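Local coordinates for uncharacterized protein YmzC (Bacillus subtilis, PDB 3KVP) that is of unknown function but forms, in the part of a signal-bearing precursor studied here, a small antiparallel sheet ending in a helix, six copies to the assembly, at residues H29-V34 against I42-E47; D37-I42 against E57-E62. All blocks are in the same frame, centred on the assembly; numbering follows the deposited sequence.

Interaction 1 of 2, residues H29-V34 against I42-E47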
loop_
_atom_site.group_PDB
_atom_site.type_symbol
_atom_site.label_atom_id
_atom_site.label_comp_id
_atom_site.label_asym_id
_atom_site.label_seq_id
_atom_site.Cartn_x
_atom_site.Cartn_y
_atom_site.Cartn_z
ATOM N N HIS D 29 -7.850 9.858 8.331
ATOM C CA HIS D 29 -7.372 10.680 9.427
ATOM C C HIS D 29 -5.959 10.261 9.889
ATOM O O HIS D 29 -5.705 10.106 11.077
ATOM C CB HIS D 29 -8.373 10.637 10.581
ATOM C CG HIS D 29 -9.776 10.990 10.187
ATOM N ND1 HIS D 29 -10.069 11.986 9.279
ATOM C CD2 HIS D 29 -10.970 10.495 10.595
ATOM C CE1 HIS D 29 -11.379 12.073 9.125
ATOM N NE2 HIS D 29 -11.949 11.176 9.912
ATOM N N ASN D 30 -5.044 10.073 8.947
ATOM C CA ASN D 30 -3.667 9.699 9.285
ATOM C C ASN D 30 -3.504 8.438 10.130
ATOM O O ASN D 30 -2.477 8.265 10.782
ATOM C CB ASN D 30 -2.963 10.848 10.002
ATOM C CG ASN D 30 -1.893 11.512 9.151
ATOM O OD1 ASN D 30 -1.188 12.406 9.619
ATOM N ND2 ASN D 30 -1.764 11.084 7.909
ATOM N N HIS D 31 -4.515 7.579 10.158
ATOM C CA HIS D 31 -4.342 6.253 10.735
ATOM C C HIS D 31 -3.749 5.348 9.668
ATOM O O HIS D 31 -3.791 5.661 8.479
ATOM C CB HIS D 31 -5.671 5.662 11.203
ATOM C CG HIS D 31 -6.261 6.353 12.395
ATOM N ND1 HIS D 31 -6.570 7.696 12.399
ATOM C CD2 HIS D 31 -6.626 5.879 13.612
ATOM C CE1 HIS D 31 -7.089 8.023 13.572
ATOM N NE2 HIS D 31 -7.138 6.937 14.324
ATOM N N PHE D 32 -3.192 4.228 10.109
ATOM C CA PHE D 32 -2.675 3.194 9.226
ATOM C C PHE D 32 -2.728 1.873 9.964
ATOM O O PHE D 32 -2.871 1.844 11.192
ATOM C CB PHE D 32 -1.236 3.472 8.793
ATOM C CG PHE D 32 -0.252 3.645 9.943
ATOM C CD1 PHE D 32 0.514 2.578 10.399
ATOM C CD2 PHE D 32 -0.057 4.886 10.533
ATOM C CE1 PHE D 32 1.451 2.737 11.441
ATOM C CE2 PHE D 32 0.867 5.050 11.571
ATOM C CZ PHE D 32 1.624 3.970 12.022
ATOM N N GLY D 33 -2.611 0.783 9.216
ATOM C CA GLY D 33 -2.632 -0.533 9.819
ATOM C C GLY D 33 -1.488 -1.417 9.362
ATOM O O GLY D 33 -0.970 -1.297 8.249
ATOM N N VAL D 34 -1.084 -2.319 10.237
ATOM C CA VAL D 34 -0.103 -3.305 9.869
ATOM C C VAL D 34 -0.722 -4.668 10.080
ATOM O O VAL D 34 -1.494 -4.884 11.011
ATOM C CB VAL D 34 1.148 -3.195 10.718
ATOM C CG1 VAL D 34 2.184 -4.179 10.224
ATOM C CG2 VAL D 34 1.690 -1.778 10.665
ATOM N N ILE D 42 -3.785 -1.446 14.497
ATOM C CA ILE D 42 -4.128 -0.129 13.952
ATOM C C ILE D 42 -3.440 1.001 14.715
ATOM O O ILE D 42 -3.386 1.007 15.955
ATOM C CB ILE D 42 -5.643 0.116 13.844
ATOM C CG1 ILE D 42 -6.214 -0.627 12.636
ATOM C CG2 ILE D 42 -5.921 1.579 13.615
ATOM C CD1 ILE D 42 -6.487 -2.021 12.900
ATOM N N TYR D 43 -2.888 1.938 13.950
ATOM C CA TYR D 43 -2.089 3.015 14.493
ATOM C C TYR D 43 -2.648 4.351 14.074
ATOM O O TYR D 43 -3.442 4.434 13.126
ATOM C CB TYR D 43 -0.676 2.937 13.946
ATOM C CG TYR D 43 0.088 1.713 14.338
ATOM C CD1 TYR D 43 0.024 0.557 13.564
ATOM C CD2 TYR D 43 0.898 1.705 15.474
ATOM C CE1 TYR D 43 0.742 -0.570 13.906
ATOM C CE2 TYR D 43 1.625 0.566 15.831
ATOM C CZ TYR D 43 1.537 -0.565 15.036
ATOM O OH TYR D 43 2.239 -1.698 15.357
ATOM N N GLU D 44 -2.207 5.396 14.775
ATOM C CA GLU D 44 -2.484 6.772 14.390
ATOM C C GLU D 44 -1.205 7.579 14.408
ATOM O O GLU D 44 -0.436 7.501 15.360
ATOM C CB GLU D 44 -3.488 7.433 15.331
ATOM C CG GLU D 44 -3.930 8.815 14.831
ATOM C CD GLU D 44 -4.957 9.504 15.735
ATOM O OE1 GLU D 44 -5.216 9.001 16.854
ATOM O OE2 GLU D 44 -5.499 10.556 15.321
ATOM N N TYR D 45 -0.963 8.344 13.354
ATOM C CA TYR D 45 0.116 9.318 13.405
ATOM C C TYR D 45 -0.438 10.721 13.661
ATOM O O TYR D 45 -1.261 11.227 12.892
ATOM C CB TYR D 45 0.936 9.303 12.124
ATOM C CG TYR D 45 1.971 10.408 12.092
ATOM C CD1 TYR D 45 2.993 10.454 13.024
ATOM C CD2 TYR D 45 1.909 11.415 11.144
ATOM C CE1 TYR D 45 3.944 11.468 13.007
ATOM C CE2 TYR D 45 2.848 12.427 11.109
ATOM C CZ TYR D 45 3.865 12.448 12.039
ATOM O OH TYR D 45 4.791 13.460 12.002
ATOM N N ASN D 46 -0.008 11.355 14.747
ATOM C CA ASN D 46 -0.445 12.720 14.998
ATOM C C ASN D 46 0.605 13.718 14.547
ATOM O O ASN D 46 1.595 13.962 15.243
ATOM C CB ASN D 46 -0.776 12.926 16.466
ATOM C CG ASN D 46 -1.346 14.303 16.747
ATOM O OD1 ASN D 46 -1.207 15.235 15.951
ATOM N ND2 ASN D 46 -1.992 14.435 17.890
ATOM N N GLU D 47 0.387 14.297 13.374
ATOM C CA GLU D 47 1.367 15.198 12.801
ATOM C C GLU D 47 1.620 16.376 13.741
ATOM O O GLU D 47 2.753 16.842 13.879
ATOM C CB GLU D 47 0.889 15.681 11.438
ATOM C CG GLU D 47 1.862 16.599 10.727
ATOM C CD GLU D 47 1.353 17.060 9.363
ATOM O OE1 GLU D 47 0.388 16.456 8.829
ATOM O OE2 GLU D 47 1.923 18.036 8.820
#
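Glu-44 lies over His-31 where strands 31-36 and 39-46, the two arms of a beta hairpin, pair at a non-hydrogen-bonded position. The side chain leaves the strand with CG anti to the backbone N (chi1 -172°) and runs on extended, which carries it across the imidazole. CB passes 3.8 Å from His-31 NE2 at the rim; CG then makes a CH-pi contact, 3.7 Å from the centre of the His-31 ring; CD follows above CE1 of His-31 at 3.4 Å. At the tip the carboxylate is stacked on the imidazole, the planes 22° apart, with OE2 nearer than OE1 to CE1. A long glutamate suits this place because its methylenes cover a flat ring before its charge begins. A hydrogen bond from His-31 ND1 to His-29 O, 2.9 Å long, probably limits the ring's rotation.

Beside this pair, Phe-32 and Tyr-43 form a hydrogen-bonded pair, their backbones joined both ways: Tyr-43 N to Phe-32 O at 2.8 Å and Phe-32 N to Tyr-43 O at 3.0 Å. On their face the rings run nearly parallel, 10° apart, but slid so far that Tyr-43 offers its CB, in a CH-pi contact, to the phenylalanine face. Val-34 CG2 reaches Tyr-43 CE1, while the tyrosine hydroxyl bonds to Asp-60 of the second subunit. Tyr-45 N to Asn-30 O continues the pairing toward the hairpin's open end, away from its turn.

Both strands are interior to the sheet: strand 23-26 flanks the first through Phe-25, strand 51-59 the second through Lys-53, and Phe-25 of the second subunit stacks on Phe-32.

Interaction 2 of 2, residues D37-I42 against E57-E62; sequences DGYIKI and EYADDE
Ile-40 and Tyr-58 give the two secure backbone bonds, as a hydrogen-bonded antiparallel pair: Tyr-58 N reaches Ile-40 O at 3.0 Å and nearly straight (177°), and Ile-40 N returns to Tyr-58 O at 2.9 Å. Tyr-58 O also receives a CA-H contact from Tyr-39. A third bond, Asp-60 N to Gly-38 O, is less sure, because that oxygen sits too close to a neighbour in the model.

Between the two segments, the side-chain contacts lie on the face of Tyr-39, Lys-41, Ala-59 and Glu-57. Tyr-39 CE1 comes 4.1 Å from Ala-59 CB, a methyl small enough to lie beside a ring. Lys-41 and Glu-57 run alongside one another, with Lys-41 CG 3.5 Å from Glu-57 CG. On the other face Leu-63 packs against both Ile-40 and Tyr-58.

This is a beta hairpin of strands 39-46 and 51-59, and its second strand leads directly into helix 60-67. At the N-cap, Ala-59 N donates a weak bond to Glu-62 OE1 (3.3 Å). Only this half of a capping box can form, since alanine has no side-chain acceptor for the amide of Glu-62.

As for charge, Glu-57 OE2 stays 4.8 Å from Lys-41 NZ. The lysine's salt bridge goes instead to Asp-60 of the second subunit. Replacing Glu-57 by an alanine would probably leave the Lys-41 methylenes without the chain that runs beside CG, and take a negative charge from the lysine's surroundings.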
loop_
_atom_site.group_PDB
_atom_site.type_symbol
_atom_site.label_atom_id
_atom_site.label_comp_id
_atom_site.label_asym_id
_atom_site.label_seq_id
_atom_site.Cartn_x
_atom_site.Cartn_y
_atom_site.Cartn_z
ATOM N N ASP D 37 2.132 -11.609 11.112
ATOM C CA ASP D 37 1.684 -12.871 11.685
ATOM C C ASP D 37 0.170 -12.948 11.536
ATOM O O ASP D 37 -0.376 -12.653 10.464
ATOM C CB ASP D 37 2.085 -12.972 13.150
ATOM C CG ASP D 37 3.551 -13.314 13.324
ATOM O OD1 ASP D 37 4.159 -13.834 12.358
ATOM O OD2 ASP D 37 4.096 -13.070 14.424
ATOM N N GLY D 38 -0.518 -13.326 12.609
ATOM C CA GLY D 38 -1.972 -13.349 12.579
ATOM C C GLY D 38 -2.584 -12.057 13.088
ATOM O O GLY D 38 -3.803 -11.925 13.157
ATOM N N TYR D 39 -1.735 -11.091 13.429
ATOM C CA TYR D 39 -2.201 -9.903 14.118
ATOM C C TYR D 39 -2.377 -8.694 13.223
ATOM O O TYR D 39 -1.476 -8.321 12.463
ATOM C CB TYR D 39 -1.248 -9.553 15.246
ATOM C CG TYR D 39 -1.130 -10.649 16.265
ATOM C CD1 TYR D 39 -1.827 -10.582 17.463
ATOM C CD2 TYR D 39 -0.333 -11.764 16.024
ATOM C CE1 TYR D 39 -1.725 -11.589 18.403
ATOM C CE2 TYR D 39 -0.224 -12.779 16.956
ATOM C CZ TYR D 39 -0.922 -12.686 18.146
ATOM O OH TYR D 39 -0.822 -13.691 19.084
ATOM N N ILE D 40 -3.553 -8.088 13.319
ATOM C CA ILE D 40 -3.783 -6.771 12.751
ATOM C C ILE D 40 -3.545 -5.737 13.859
ATOM O O ILE D 40 -3.985 -5.939 14.988
ATOM C CB ILE D 40 -5.222 -6.617 12.230
ATOM C CG1 ILE D 40 -5.507 -7.639 11.136
ATOM C CG2 ILE D 40 -5.443 -5.195 11.708
ATOM C CD1 ILE D 40 -6.906 -7.576 10.615
ATOM N N LYS D 41 -2.847 -4.650 13.534
ATOM C CA LYS D 41 -2.586 -3.570 14.479
ATOM C C LYS D 41 -2.973 -2.259 13.825
ATOM O O LYS D 41 -2.539 -1.984 12.707
ATOM C CB LYS D 41 -1.103 -3.502 14.794
ATOM C CG LYS D 41 -0.495 -4.734 15.404
ATOM C CD LYS D 41 1.021 -4.606 15.403
ATOM C CE LYS D 41 1.688 -5.961 15.503
ATOM N NZ LYS D 41 3.069 -5.926 14.945
ATOM N N ILE D 42 -3.785 -1.446 14.497
ATOM C CA ILE D 42 -4.128 -0.129 13.952
ATOM C C ILE D 42 -3.440 1.001 14.715
ATOM O O ILE D 42 -3.386 1.007 15.955
ATOM C CB ILE D 42 -5.643 0.116 13.844
ATOM C CG1 ILE D 42 -6.214 -0.627 12.636
ATOM C CG2 ILE D 42 -5.921 1.579 13.615
ATOM C CD1 ILE D 42 -6.487 -2.021 12.900
ATOM N N GLU D 57 -5.477 -3.592 18.670
ATOM C CA GLU D 57 -4.814 -4.839 18.289
ATOM C C GLU D 57 -5.764 -6.040 18.346
ATOM O O GLU D 57 -6.446 -6.276 19.356
ATOM C CB GLU D 57 -3.568 -5.110 19.148
ATOM C CG GLU D 57 -2.242 -4.995 18.372
ATOM C CD GLU D 57 -1.004 -5.517 19.137
ATOM O OE1 GLU D 57 -0.861 -5.252 20.360
ATOM O OE2 GLU D 57 -0.160 -6.183 18.487
ATOM N N TYR D 58 -5.796 -6.786 17.241
ATOM C CA TYR D 58 -6.630 -7.968 17.102
ATOM C C TYR D 58 -5.807 -9.139 16.598
ATOM O O TYR D 58 -4.952 -8.987 15.722
ATOM C CB TYR D 58 -7.721 -7.728 16.070
ATOM C CG TYR D 58 -8.822 -6.805 16.482
ATOM C CD1 TYR D 58 -9.908 -7.281 17.203
ATOM C CD2 TYR D 58 -8.813 -5.467 16.112
ATOM C CE1 TYR D 58 -10.960 -6.445 17.571
ATOM C CE2 TYR D 58 -9.864 -4.611 16.470
ATOM C CZ TYR D 58 -10.934 -5.112 17.209
ATOM O OH TYR D 58 -11.983 -4.300 17.587
ATOM N N ALA D 59 -6.079 -10.318 17.138
ATOM C CA ALA D 59 -5.652 -11.541 16.483
ATOM C C ALA D 59 -6.661 -11.849 15.367
ATOM O O ALA D 59 -7.860 -11.938 15.610
ATOM C CB ALA D 59 -5.577 -12.673 17.491
ATOM N N ASP D 60 -6.180 -11.977 14.137
ATOM C CA ASP D 60 -7.046 -12.287 12.998
ATOM C C ASP D 60 -8.052 -13.431 13.239
ATOM O O ASP D 60 -9.159 -13.430 12.698
ATOM C CB ASP D 60 -6.193 -12.604 11.771
ATOM C CG ASP D 60 -7.029 -12.949 10.556
ATOM O OD1 ASP D 60 -7.943 -12.157 10.214
ATOM O OD2 ASP D 60 -6.764 -14.011 9.942
ATOM N N ASP D 61 -7.671 -14.416 14.037
ATOM C CA ASP D 61 -8.568 -15.530 14.296
ATOM C C ASP D 61 -9.817 -15.070 15.042
ATOM O O ASP D 61 -10.920 -15.551 14.769
ATOM C CB ASP D 61 -7.860 -16.622 15.087
ATOM C CG ASP D 61 -7.226 -16.089 16.346
ATOM O OD1 ASP D 61 -6.480 -15.093 16.238
ATOM O OD2 ASP D 61 -7.475 -16.647 17.439
ATOM N N GLU D 62 -9.658 -14.151 15.988
ATOM C CA GLU D 62 -10.825 -13.688 16.729
ATOM C C GLU D 62 -11.703 -12.881 15.789
ATOM O O GLU D 62 -12.927 -12.891 15.911
ATOM C CB GLU D 62 -10.459 -12.905 18.003
ATOM C CG GLU D 62 -9.779 -11.554 17.780
ATOM C CD GLU D 62 -9.560 -10.765 19.080
ATOM O OE1 GLU D 62 -8.390 -10.604 19.520
ATOM O OE2 GLU D 62 -10.569 -10.300 19.658
#

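How the interactions relate
From the N terminus, strand 23-26 leads to residues 29-34, and interaction 1 closes the first of the two loops when strand 39-46 turns back beside strand 31-36. Interaction 2 closes the second after the chain has rounded the next turn, bringing 57-62 alongside 37-42. Residues 37-42 fall within the first loop but their partner 57-62 lies beyond it, so the two contacts cross; they share Ile-42. The centres lie about 16 Å apart, yet Val-34 O and Lys-41 N, 2.9 Å apart in a probable hydrogen bond, join them. Two successive hairpins thus share strand 39-46 in one sheet, and interaction 2 also fixes where helix 60-67 begins.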